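Uncharacterized NTF2-like protein (Burkholderia thailandensis E264, PDB 3EC9) is of unknown function but adopts the NTF2-like, SnoaL-like fold, a fold whose pocket, in relatives, often binds small molecules or houses an active site. Local coordinates at residues 14-22 and 80-90; 35-46 and 120-131. One frame throughout, in Å; residues are numbered along the deposited sequence.

Interaction 1: residues 14-22 and 80-90; sequences PYQIVADHY and LDALHDAGDTV
A single water joins Tyr15 to the turn facing it, although the two segments share no direct hydrogen bond. The water accepts from Tyr15 N, the amide of the helix's first turn, at 3.1 Å. It donates to Asp85 OD1 and to Gly87 O. Asp85 OD1 also takes the backbone N of Gly87 in an Asx turn, so the same oxygen shapes the turn and holds the water. Pro14 lies against this turn, with its CB 3.3 Å from Gly87 O.

The Tyr15 side chain crosses strand 80-86 at a slant, over Leu83 and beside Asp85. Its CG is anti to the backbone N (chi1 177°), which puts the ring there. Leu83 CD2 sits over one face, 3.8 Å from the ring centroid, in a CH-pi contact. Leu83 O meets the ring edge in plane, 3.4 Å from Tyr15 CE2. A second water links Leu83 O to Tyr15 OH. The other branch of Leu83, CD1, reaches the edge of the Tyr22 ring at CE2, at 3.8 Å. Leu80 CD1 covers a face of the Tyr22 ring, 4.1 Å from its centroid. Val18 and Val90 meet tip to tip beside Leu83, and Val90 CG2 packs against Tyr15 N, at 3.6 Å.

Helix 14-22 runs roughly antiparallel to strand 80-86, at 153° and 9.0 Å between their axes, and packs on the hairpin of 80-90. Tyr22 OH is hydrogen-bonded to His113 and Trp115 of strand 106-118. The chemistry is thus apolar along the helix, with the polar links between the segments carried by water at the Tyr15 end.

Interaction 2: residues 35-46 and 120-131; sequences ADIAPAIEWTEM and GKIVHFEQFTDT
Asp36 O receives Ile122 N at 2.7 Å and starts the parallel pairing. Two waters tie Lys121 NZ to this end, one through Asp36 OD1, the other through the carbonyls of Ala35 and Ile37. Ile37 CD1 packs on Ile122 CG2, and Ala38 N bonds to Ile122 O. The chain then turns a corner at Pro39 and Ala40. Ile41 CD1 rests on Ile122 O, at 3.4 Å. Pairing resumes at Glu42, whose N bonds to Val123 O and whose O accepts Phe125 N in the carbonyl plane. Glu42 O also lies over the centre of the His124 ring.

Trp43 stacks face to face on Phe125, with ring centroids 3.9 Å apart and planes 20° apart. With chi1 at 177° the indole swings away from its own backbone N and lies flat over the phenyl ring, offset toward its rim. Trp43 NE1 donates to Glu45 OE2 at 3.0 Å, which should limit the indole's rotation. Thr44 N bonds to Phe125 O in a nearly straight bond (176°), and Thr44 O takes Gln127 N. Met46 N is held by the side-chain OE1 of Gln127 at 2.8 Å. The selenomethionine tail ends with CE 3.5 Å from Phe128 CA.

Strand 41-45 lies between strands 53-55 and 121-129, and 106-118 flanks 121-129 on its other side. Helix 58-72 packs on Ile41, Trp43 and Glu45, while Ile17 of helix 14-26 covers Asp36 and Ile122.

How the interactions relate
Both interactions use one sheet, and their centres lie about 12 Å apart. Helix 14-22 bridges them through Ile17, which takes no part in interaction 1 itself. Its CD1 is 3.5 Å from Gly120 O, and its CG2 is 3.8 Å from Ile122 CG1. Further along the helix, His21 CE1 comes within 4.1 Å of Trp43 CH2. Tyr22 of interaction 1 and Phe125 of interaction 2 both lie near bound glycerol, and Glu45 lies near an acetate. These molecules are probably from the crystallisation liquor, but they are consistent with the NTF2-like pocket between helices and sheet. Both contacts also touch the second subunit.

Interaction 1: residues 14-22 and 80-90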
loop_
_atom_site.group_PDB
_atom_site.type_symbol
_atom_site.label_atom_id
_atom_site.label_comp_id
_atom_site.label_asym_id
_atom_site.label_seq_id
_atom_site.Cartn_x
_atom_site.Cartn_y
_atom_site.Cartn_z
ATOM N N PRO B 14 0.437 -14.169 -14.759
ATOM C CA PRO B 14 0.508 -13.741 -13.345
ATOM C C PRO B 14 -0.755 -13.164 -12.742
ATOM O O PRO B 14 -1.093 -13.443 -11.589
ATOM C CB PRO B 14 1.652 -12.700 -13.370
ATOM C CG PRO B 14 2.590 -13.222 -14.485
ATOM C CD PRO B 14 1.618 -13.734 -15.543
ATOM N N TYR B 15 -1.466 -12.323 -13.505
ATOM C CA TYR B 15 -2.738 -11.790 -13.049
ATOM C C TYR B 15 -3.708 -12.920 -12.630
ATOM O O TYR B 15 -4.363 -12.874 -11.586
ATOM C CB TYR B 15 -3.363 -10.919 -14.172
ATOM C CG TYR B 15 -4.742 -10.338 -13.891
ATOM C CD1 TYR B 15 -5.877 -11.100 -14.071
ATOM C CD2 TYR B 15 -4.891 -9.019 -13.459
ATOM C CE1 TYR B 15 -7.138 -10.611 -13.828
ATOM C CE2 TYR B 15 -6.148 -8.501 -13.214
ATOM C CZ TYR B 15 -7.277 -9.305 -13.388
ATOM O OH TYR B 15 -8.546 -8.793 -13.124
ATOM N N GLN B 16 -3.850 -13.909 -13.510
ATOM C CA GLN B 16 -4.753 -15.048 -13.253
ATOM C C GLN B 16 -4.322 -15.861 -12.047
ATOM O O GLN B 16 -5.149 -16.265 -11.203
ATOM C CB GLN B 16 -4.817 -15.915 -14.501
ATOM C CG GLN B 16 -5.569 -15.267 -15.652
ATOM C CD GLN B 16 -5.556 -16.127 -16.883
ATOM O OE1 GLN B 16 -4.497 -16.393 -17.411
ATOM N NE2 GLN B 16 -6.719 -16.644 -17.301
ATOM N N ILE B 17 -3.019 -16.098 -11.940
ATOM C CA ILE B 17 -2.456 -16.824 -10.812
ATOM C C ILE B 17 -2.785 -16.110 -9.483
ATOM O O ILE B 17 -3.160 -16.716 -8.486
ATOM C CB ILE B 17 -0.924 -17.001 -10.980
ATOM C CG1 ILE B 17 -0.686 -17.950 -12.163
ATOM C CG2 ILE B 17 -0.211 -17.550 -9.683
ATOM C CD1 ILE B 17 0.778 -18.089 -12.640
ATOM N N VAL B 18 -2.615 -14.787 -9.467
ATOM C CA VAL B 18 -2.918 -14.013 -8.264
ATOM C C VAL B 18 -4.418 -13.959 -8.018
ATOM O O VAL B 18 -4.868 -14.145 -6.900
ATOM C CB VAL B 18 -2.305 -12.596 -8.366
ATOM C CG1 VAL B 18 -2.824 -11.651 -7.239
ATOM C CG2 VAL B 18 -0.781 -12.704 -8.340
ATOM N N ALA B 19 -5.222 -13.762 -9.075
ATOM C CA ALA B 19 -6.672 -13.881 -8.936
ATOM C C ALA B 19 -7.085 -15.229 -8.333
ATOM O O ALA B 19 -7.984 -15.278 -7.470
ATOM C CB ALA B 19 -7.370 -13.665 -10.293
ATOM N N ASP B 20 -6.469 -16.316 -8.802
ATOM C CA ASP B 20 -6.758 -17.656 -8.223
ATOM C C ASP B 20 -6.457 -17.708 -6.717
ATOM O O ASP B 20 -7.213 -18.279 -5.919
ATOM C CB ASP B 20 -5.912 -18.717 -8.883
ATOM C CG ASP B 20 -6.368 -19.059 -10.277
ATOM O OD1 ASP B 20 -7.504 -18.732 -10.680
ATOM O OD2 ASP B 20 -5.571 -19.720 -10.965
ATOM N N HIS B 21 -5.315 -17.126 -6.333
ATOM C CA HIS B 21 -4.982 -17.001 -4.909
ATOM C C HIS B 21 -6.091 -16.296 -4.122
ATOM O O HIS B 21 -6.530 -16.772 -3.090
ATOM C CB HIS B 21 -3.641 -16.285 -4.634
ATOM C CG HIS B 21 -3.460 -15.982 -3.199
ATOM N ND1 HIS B 21 -2.965 -16.906 -2.306
ATOM C CD2 HIS B 21 -3.820 -14.902 -2.465
ATOM C CE1 HIS B 21 -3.019 -16.400 -1.088
ATOM N NE2 HIS B 21 -3.516 -15.182 -1.158
ATOM N N TYR B 22 -6.525 -15.144 -4.610
ATOM C CA TYR B 22 -7.519 -14.359 -3.891
ATOM C C TYR B 22 -8.842 -15.105 -3.744
ATOM O O TYR B 22 -9.458 -15.069 -2.692
ATOM C CB TYR B 22 -7.767 -13.033 -4.585
ATOM C CG TYR B 22 -6.742 -11.954 -4.261
ATOM C CD1 TYR B 22 -6.453 -11.571 -2.949
ATOM C CD2 TYR B 22 -6.102 -11.269 -5.281
ATOM C CE1 TYR B 22 -5.503 -10.528 -2.656
ATOM C CE2 TYR B 22 -5.160 -10.269 -5.017
ATOM C CZ TYR B 22 -4.890 -9.894 -3.716
ATOM O OH TYR B 22 -4.009 -8.869 -3.514
ATOM N N LEU B 80 -11.485 -7.751 -2.173
ATOM C CA LEU B 80 -10.788 -7.242 -3.329
ATOM C C LEU B 80 -11.644 -6.266 -4.117
ATOM O O LEU B 80 -12.765 -6.616 -4.507
ATOM C CB LEU B 80 -10.410 -8.399 -4.236
ATOM C CG LEU B 80 -9.486 -8.118 -5.425
ATOM C CD1 LEU B 80 -8.091 -7.628 -5.012
ATOM C CD2 LEU B 80 -9.383 -9.335 -6.371
ATOM N N ASP B 81 -11.094 -5.070 -4.344
ATOM C CA ASP B 81 -11.769 -3.997 -5.054
ATOM C C ASP B 81 -11.207 -3.798 -6.473
ATOM O O ASP B 81 -11.955 -3.502 -7.403
ATOM C CB ASP B 81 -11.688 -2.683 -4.254
ATOM C CG ASP B 81 -12.559 -2.687 -2.982
ATOM O OD1 ASP B 81 -13.629 -3.337 -2.943
ATOM O OD2 ASP B 81 -12.161 -2.017 -2.007
ATOM N N ALA B 82 -9.899 -3.964 -6.624
ATOM C CA ALA B 82 -9.187 -3.743 -7.906
ATOM C C ALA B 82 -8.049 -4.680 -8.029
ATOM O O ALA B 82 -7.500 -5.100 -7.043
ATOM C CB ALA B 82 -8.715 -2.319 -8.086
ATOM N N LEU B 83 -7.703 -5.026 -9.264
ATOM C CA LEU B 83 -6.555 -5.884 -9.499
ATOM C C LEU B 83 -5.859 -5.361 -10.748
ATOM O O LEU B 83 -6.428 -5.355 -11.835
ATOM C CB LEU B 83 -6.951 -7.347 -9.641
ATOM C CG LEU B 83 -5.807 -8.369 -9.593
ATOM C CD1 LEU B 83 -5.090 -8.316 -8.237
ATOM C CD2 LEU B 83 -6.357 -9.777 -9.897
ATOM N N HIS B 84 -4.628 -4.879 -10.569
ATOM C CA HIS B 84 -3.936 -4.162 -11.617
ATOM C C HIS B 84 -2.857 -5.042 -12.200
ATOM O O HIS B 84 -1.995 -5.543 -11.482
ATOM C CB HIS B 84 -3.325 -2.861 -11.101
ATOM C CG HIS B 84 -4.308 -1.948 -10.432
ATOM N ND1 HIS B 84 -5.396 -1.403 -11.089
ATOM C CD2 HIS B 84 -4.430 -1.599 -9.133
ATOM C CE1 HIS B 84 -6.101 -0.693 -10.213
ATOM N NE2 HIS B 84 -5.527 -0.786 -9.023
ATOM N N ASP B 85 -2.922 -5.231 -13.513
ATOM C CA ASP B 85 -2.030 -6.128 -14.240
ATOM C C ASP B 85 -0.834 -5.331 -14.746
ATOM O O ASP B 85 -0.949 -4.632 -15.740
ATOM C CB ASP B 85 -2.833 -6.750 -15.419
ATOM C CG ASP B 85 -2.086 -7.856 -16.135
ATOM O OD1 ASP B 85 -0.884 -8.014 -15.922
ATOM O OD2 ASP B 85 -2.716 -8.584 -16.963
ATOM N N ALA B 86 0.334 -5.483 -14.100
ATOM C CA ALA B 86 1.593 -4.867 -14.563
ATOM C C ALA B 86 2.549 -5.977 -15.058
ATOM O O ALA B 86 3.779 -5.929 -14.887
ATOM C CB ALA B 86 2.229 -4.032 -13.410
ATOM N N GLY B 87 1.989 -7.018 -15.648
ATOM C CA GLY B 87 2.807 -8.035 -16.314
ATOM C C GLY B 87 3.259 -9.109 -15.350
ATOM O O GLY B 87 2.439 -9.894 -14.851
ATOM N N ASP B 88 4.537 -9.103 -15.001
ATOM C CA ASP B 88 5.033 -10.046 -14.008
ATOM C C ASP B 88 4.695 -9.614 -12.601
ATOM O O ASP B 88 4.759 -10.422 -11.670
ATOM C CB ASP B 88 6.536 -10.209 -14.118
ATOM C CG ASP B 88 6.955 -10.873 -15.431
ATOM O OD1 ASP B 88 6.134 -11.628 -15.999
ATOM O OD2 ASP B 88 8.097 -10.601 -15.872
ATOM N N THR B 89 4.369 -8.333 -12.441
ATOM C CA THR B 89 3.876 -7.823 -11.162
ATOM C C THR B 89 2.368 -7.619 -11.275
ATOM O O THR B 89 1.827 -7.316 -12.359
ATOM C CB THR B 89 4.586 -6.499 -10.723
ATOM O OG1 THR B 89 4.003 -5.983 -9.512
ATOM C CG2 THR B 89 4.469 -5.470 -11.779
ATOM N N VAL B 90 1.688 -7.816 -10.150
ATOM C CA VAL B 90 0.235 -7.668 -10.100
ATOM C C VAL B 90 -0.037 -6.931 -8.785
ATOM O O VAL B 90 0.615 -7.254 -7.795
ATOM C CB VAL B 90 -0.460 -9.014 -10.083
ATOM C CG1 VAL B 90 -2.023 -8.864 -10.070
ATOM C CG2 VAL B 90 0.027 -9.862 -11.279
HETATM O O HOH W 1 -0.050 -10.663 -15.727
HETATM O O HOH W 2 -8.970 -6.239 -13.171
#

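Interaction 2: residues 35-46 and 120-131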
loop_
_atom_site.group_PDB
_atom_site.type_symbol
_atom_site.label_atom_id
_atom_site.label_comp_id
_atom_site.label_asym_id
_atom_site.label_seq_id
_atom_site.Cartn_x
_atom_site.Cartn_y
_atom_site.Cartn_z
ATOM N N ALA B 35 -0.912 -23.044 -3.523
ATOM C CA ALA B 35 -0.576 -23.991 -4.626
ATOM C C ALA B 35 0.524 -23.449 -5.547
ATOM O O ALA B 35 1.349 -24.248 -6.064
ATOM C CB ALA B 35 -1.795 -24.344 -5.448
ATOM N N ASP B 36 0.527 -22.120 -5.788
ATOM C CA ASP B 36 1.462 -21.523 -6.738
ATOM C C ASP B 36 2.606 -20.764 -6.045
ATOM O O ASP B 36 3.362 -20.038 -6.701
ATOM C CB ASP B 36 0.748 -20.609 -7.731
ATOM C CG ASP B 36 -0.278 -21.353 -8.553
ATOM O OD1 ASP B 36 0.077 -22.422 -9.145
ATOM O OD2 ASP B 36 -1.430 -20.886 -8.595
ATOM N N ILE B 37 2.738 -20.948 -4.728
ATOM C CA ILE B 37 3.806 -20.307 -3.980
ATOM C C ILE B 37 5.141 -20.967 -4.317
ATOM O O ILE B 37 5.299 -22.191 -4.181
ATOM C CB ILE B 37 3.510 -20.365 -2.469
ATOM C CG1 ILE B 37 2.266 -19.545 -2.142
ATOM C CG2 ILE B 37 4.653 -19.820 -1.603
ATOM C CD1 ILE B 37 2.370 -17.978 -2.242
ATOM N N ALA B 38 6.116 -20.146 -4.702
ATOM C CA ALA B 38 7.450 -20.676 -5.056
ATOM C C ALA B 38 8.208 -21.112 -3.813
ATOM O O ALA B 38 8.027 -20.580 -2.703
ATOM C CB ALA B 38 8.257 -19.634 -5.782
ATOM N N PRO B 39 9.072 -22.117 -3.976
ATOM C CA PRO B 39 10.031 -22.459 -2.932
ATOM C C PRO B 39 10.799 -21.232 -2.440
ATOM O O PRO B 39 11.102 -21.109 -1.254
ATOM C CB PRO B 39 10.997 -23.375 -3.665
ATOM C CG PRO B 39 10.153 -24.069 -4.681
ATOM C CD PRO B 39 9.164 -23.019 -5.146
ATOM N N ALA B 40 11.115 -20.337 -3.366
ATOM C CA ALA B 40 11.921 -19.159 -3.081
ATOM C C ALA B 40 11.057 -17.956 -2.628
ATOM O O ALA B 40 11.535 -16.843 -2.604
ATOM C CB ALA B 40 12.716 -18.793 -4.334
ATOM N N ILE B 41 9.814 -18.205 -2.233
ATOM C CA ILE B 41 8.900 -17.121 -1.824
ATOM C C ILE B 41 9.506 -16.156 -0.784
ATOM O O ILE B 41 10.117 -16.601 0.174
ATOM C CB ILE B 41 7.573 -17.712 -1.215
ATOM C CG1 ILE B 41 6.521 -16.629 -0.940
ATOM C CG2 ILE B 41 7.871 -18.508 0.048
ATOM C CD1 ILE B 41 6.116 -15.850 -2.160
ATOM N N GLU B 42 9.288 -14.848 -0.971
ATOM C CA GLU B 42 9.455 -13.835 0.065
ATOM C C GLU B 42 8.107 -13.128 0.239
ATOM O O GLU B 42 7.655 -12.428 -0.656
ATOM C CB GLU B 42 10.582 -12.873 -0.319
ATOM C CG GLU B 42 11.924 -13.592 -0.432
ATOM C CD GLU B 42 13.090 -12.676 -0.769
ATOM O OE1 GLU B 42 12.918 -11.432 -0.768
ATOM O OE2 GLU B 42 14.190 -13.222 -1.027
ATOM N N TRP B 43 7.456 -13.377 1.365
ATOM C CA TRP B 43 6.126 -12.857 1.664
ATOM C C TRP B 43 6.259 -11.929 2.878
ATOM O O TRP B 43 6.529 -12.366 4.005
ATOM C CB TRP B 43 5.206 -14.028 1.951
ATOM C CG TRP B 43 3.835 -13.689 2.337
ATOM C CD1 TRP B 43 3.425 -12.997 3.473
ATOM C CD2 TRP B 43 2.634 -14.047 1.648
ATOM N NE1 TRP B 43 2.068 -12.920 3.519
ATOM C CE2 TRP B 43 1.546 -13.566 2.426
ATOM C CE3 TRP B 43 2.364 -14.763 0.475
ATOM C CZ2 TRP B 43 0.200 -13.740 2.045
ATOM C CZ3 TRP B 43 0.998 -14.913 0.085
ATOM C CH2 TRP B 43 -0.049 -14.405 0.881
ATOM N N THR B 44 6.109 -10.637 2.618
ATOM C CA THR B 44 6.290 -9.605 3.604
ATOM C C THR B 44 4.956 -8.970 4.105
ATOM O O THR B 44 4.206 -8.330 3.367
ATOM C CB THR B 44 7.209 -8.479 3.109
ATOM O OG1 THR B 44 8.471 -9.065 2.759
ATOM C CG2 THR B 44 7.353 -7.389 4.169
ATOM N N GLU B 45 4.686 -9.167 5.384
ATOM C CA GLU B 45 3.607 -8.494 6.099
ATOM C C GLU B 45 4.248 -7.176 6.609
ATOM O O GLU B 45 5.415 -7.150 7.017
ATOM C CB GLU B 45 3.120 -9.341 7.274
ATOM C CG GLU B 45 2.412 -10.620 6.848
ATOM C CD GLU B 45 1.050 -10.378 6.323
ATOM O OE1 GLU B 45 0.179 -9.931 7.079
ATOM O OE2 GLU B 45 0.806 -10.698 5.158
HETATM N N MSE B 46 3.494 -6.082 6.489
HETATM C CA MSE B 46 4.042 -4.769 6.791
HETATM C C MSE B 46 4.582 -4.630 8.223
HETATM O O MSE B 46 4.027 -5.184 9.142
HETATM C CB MSE B 46 2.978 -3.702 6.529
HETATM C CG MSE B 46 3.492 -2.339 6.542
HETATM SE SE MSE B 46 2.181 -0.957 6.008
HETATM C CE MSE B 46 2.955 -0.184 4.376
ATOM N N GLY B 120 5.545 -18.991 -13.544
ATOM C CA GLY B 120 4.297 -19.559 -13.075
ATOM C C GLY B 120 4.113 -19.682 -11.574
ATOM O O GLY B 120 3.124 -20.273 -11.118
ATOM N N LYS B 121 5.075 -19.166 -10.811
ATOM C CA LYS B 121 5.009 -19.249 -9.359
ATOM C C LYS B 121 5.087 -17.855 -8.737
ATOM O O LYS B 121 5.848 -16.957 -9.171
ATOM C CB LYS B 121 6.161 -20.061 -8.807
ATOM C CG LYS B 121 6.219 -21.540 -9.269
ATOM C CD LYS B 121 5.165 -22.376 -8.579
ATOM C CE LYS B 121 5.450 -23.881 -8.661
ATOM N NZ LYS B 121 4.288 -24.669 -8.134
ATOM N N ILE B 122 4.328 -17.695 -7.682
ATOM C CA ILE B 122 4.397 -16.467 -6.898
ATOM C C ILE B 122 5.706 -16.468 -6.103
ATOM O O ILE B 122 5.936 -17.341 -5.262
ATOM C CB ILE B 122 3.190 -16.374 -5.935
ATOM C CG1 ILE B 122 1.859 -16.259 -6.706
ATOM C CG2 ILE B 122 3.331 -15.189 -4.970
ATOM C CD1 ILE B 122 0.617 -16.469 -5.786
ATOM N N VAL B 123 6.556 -15.482 -6.388
ATOM C CA VAL B 123 7.854 -15.353 -5.680
ATOM C C VAL B 123 7.964 -14.189 -4.673
ATOM O O VAL B 123 8.862 -14.157 -3.870
ATOM C CB VAL B 123 9.005 -15.211 -6.674
ATOM C CG1 VAL B 123 9.197 -16.520 -7.451
ATOM C CG2 VAL B 123 8.873 -14.023 -7.584
ATOM N N HIS B 124 7.113 -13.188 -4.794
ATOM C CA HIS B 124 7.111 -12.082 -3.816
ATOM C C HIS B 124 5.671 -11.591 -3.564
ATOM O O HIS B 124 4.842 -11.493 -4.478
ATOM C CB HIS B 124 8.010 -10.899 -4.248
ATOM C CG HIS B 124 8.687 -10.191 -3.102
ATOM N ND1 HIS B 124 8.078 -9.210 -2.345
ATOM C CD2 HIS B 124 9.942 -10.328 -2.597
ATOM C CE1 HIS B 124 8.919 -8.787 -1.417
ATOM N NE2 HIS B 124 10.056 -9.451 -1.546
ATOM N N PHE B 125 5.423 -11.272 -2.301
ATOM C CA PHE B 125 4.196 -10.612 -1.836
ATOM C C PHE B 125 4.635 -9.541 -0.859
ATOM O O PHE B 125 5.494 -9.780 0.007
ATOM C CB PHE B 125 3.289 -11.593 -1.095
ATOM C CG PHE B 125 2.198 -10.961 -0.281
ATOM C CD1 PHE B 125 2.410 -10.603 1.056
ATOM C CD2 PHE B 125 0.961 -10.708 -0.857
ATOM C CE1 PHE B 125 1.381 -10.046 1.778
ATOM C CE2 PHE B 125 -0.091 -10.143 -0.105
ATOM C CZ PHE B 125 0.133 -9.826 1.190
ATOM N N GLU B 126 4.031 -8.361 -0.976
ATOM C CA GLU B 126 4.247 -7.338 0.039
ATOM C C GLU B 126 2.925 -6.617 0.357
ATOM O O GLU B 126 2.203 -6.200 -0.558
ATOM C CB GLU B 126 5.401 -6.383 -0.313
ATOM C CG GLU B 126 5.664 -5.331 0.806
ATOM C CD GLU B 126 6.841 -4.454 0.560
ATOM O OE1 GLU B 126 7.459 -4.520 -0.547
ATOM O OE2 GLU B 126 7.233 -3.726 1.524
ATOM N N GLN B 127 2.638 -6.450 1.644
ATOM C CA GLN B 127 1.410 -5.852 2.120
ATOM C C GLN B 127 1.660 -4.354 2.489
ATOM O O GLN B 127 2.662 -4.021 3.129
ATOM C CB GLN B 127 0.982 -6.590 3.398
ATOM C CG GLN B 127 -0.200 -6.027 4.135
ATOM C CD GLN B 127 -0.216 -6.577 5.579
ATOM O OE1 GLN B 127 0.758 -6.400 6.354
ATOM N NE2 GLN B 127 -1.283 -7.253 5.928
ATOM N N PHE B 128 0.719 -3.487 2.099
ATOM C CA PHE B 128 0.738 -2.077 2.456
ATOM C C PHE B 128 -0.644 -1.700 2.998
ATOM O O PHE B 128 -1.585 -1.566 2.227
ATOM C CB PHE B 128 1.060 -1.179 1.253
ATOM C CG PHE B 128 2.345 -1.531 0.519
ATOM C CD1 PHE B 128 2.366 -2.594 -0.338
ATOM C CD2 PHE B 128 3.507 -0.801 0.728
ATOM C CE1 PHE B 128 3.548 -2.932 -1.002
ATOM C CE2 PHE B 128 4.686 -1.114 0.071
ATOM C CZ PHE B 128 4.713 -2.200 -0.798
ATOM N N THR B 129 -0.813 -1.589 4.315
ATOM C CA THR B 129 -2.109 -1.352 4.919
ATOM C C THR B 129 -2.069 -0.331 6.040
ATOM O O THR B 129 -0.986 0.118 6.458
ATOM C CB THR B 129 -2.740 -2.676 5.390
ATOM O OG1 THR B 129 -4.154 -2.522 5.649
ATOM C CG2 THR B 129 -2.015 -3.237 6.616
ATOM N N ASP B 130 -3.259 0.034 6.528
ATOM C CA ASP B 130 -3.398 1.104 7.519
ATOM C C ASP B 130 -3.156 0.546 8.878
ATOM O O ASP B 130 -4.054 0.226 9.666
ATOM C CB ASP B 130 -4.775 1.745 7.342
ATOM C CG ASP B 130 -4.837 3.183 7.865
ATOM O OD1 ASP B 130 -4.071 3.543 8.792
ATOM O OD2 ASP B 130 -5.690 3.964 7.362
ATOM N N THR B 131 -1.881 0.383 9.164
ATOM C CA THR B 131 -1.488 -0.258 10.406
ATOM C C THR B 131 -1.961 0.459 11.675
ATOM O O THR B 131 -2.183 -0.174 12.718
ATOM C CB THR B 131 0.042 -0.468 10.390
ATOM O OG1 THR B 131 0.650 0.770 10.096
ATOM C CG2 THR B 131 0.447 -1.507 9.318
HETATM O O HOH W 3 4.428 -24.339 -5.523
HETATM O O HOH W 4 2.328 -23.556 -9.900
HETATM O O HOH W 5 11.710 -13.864 -3.988
#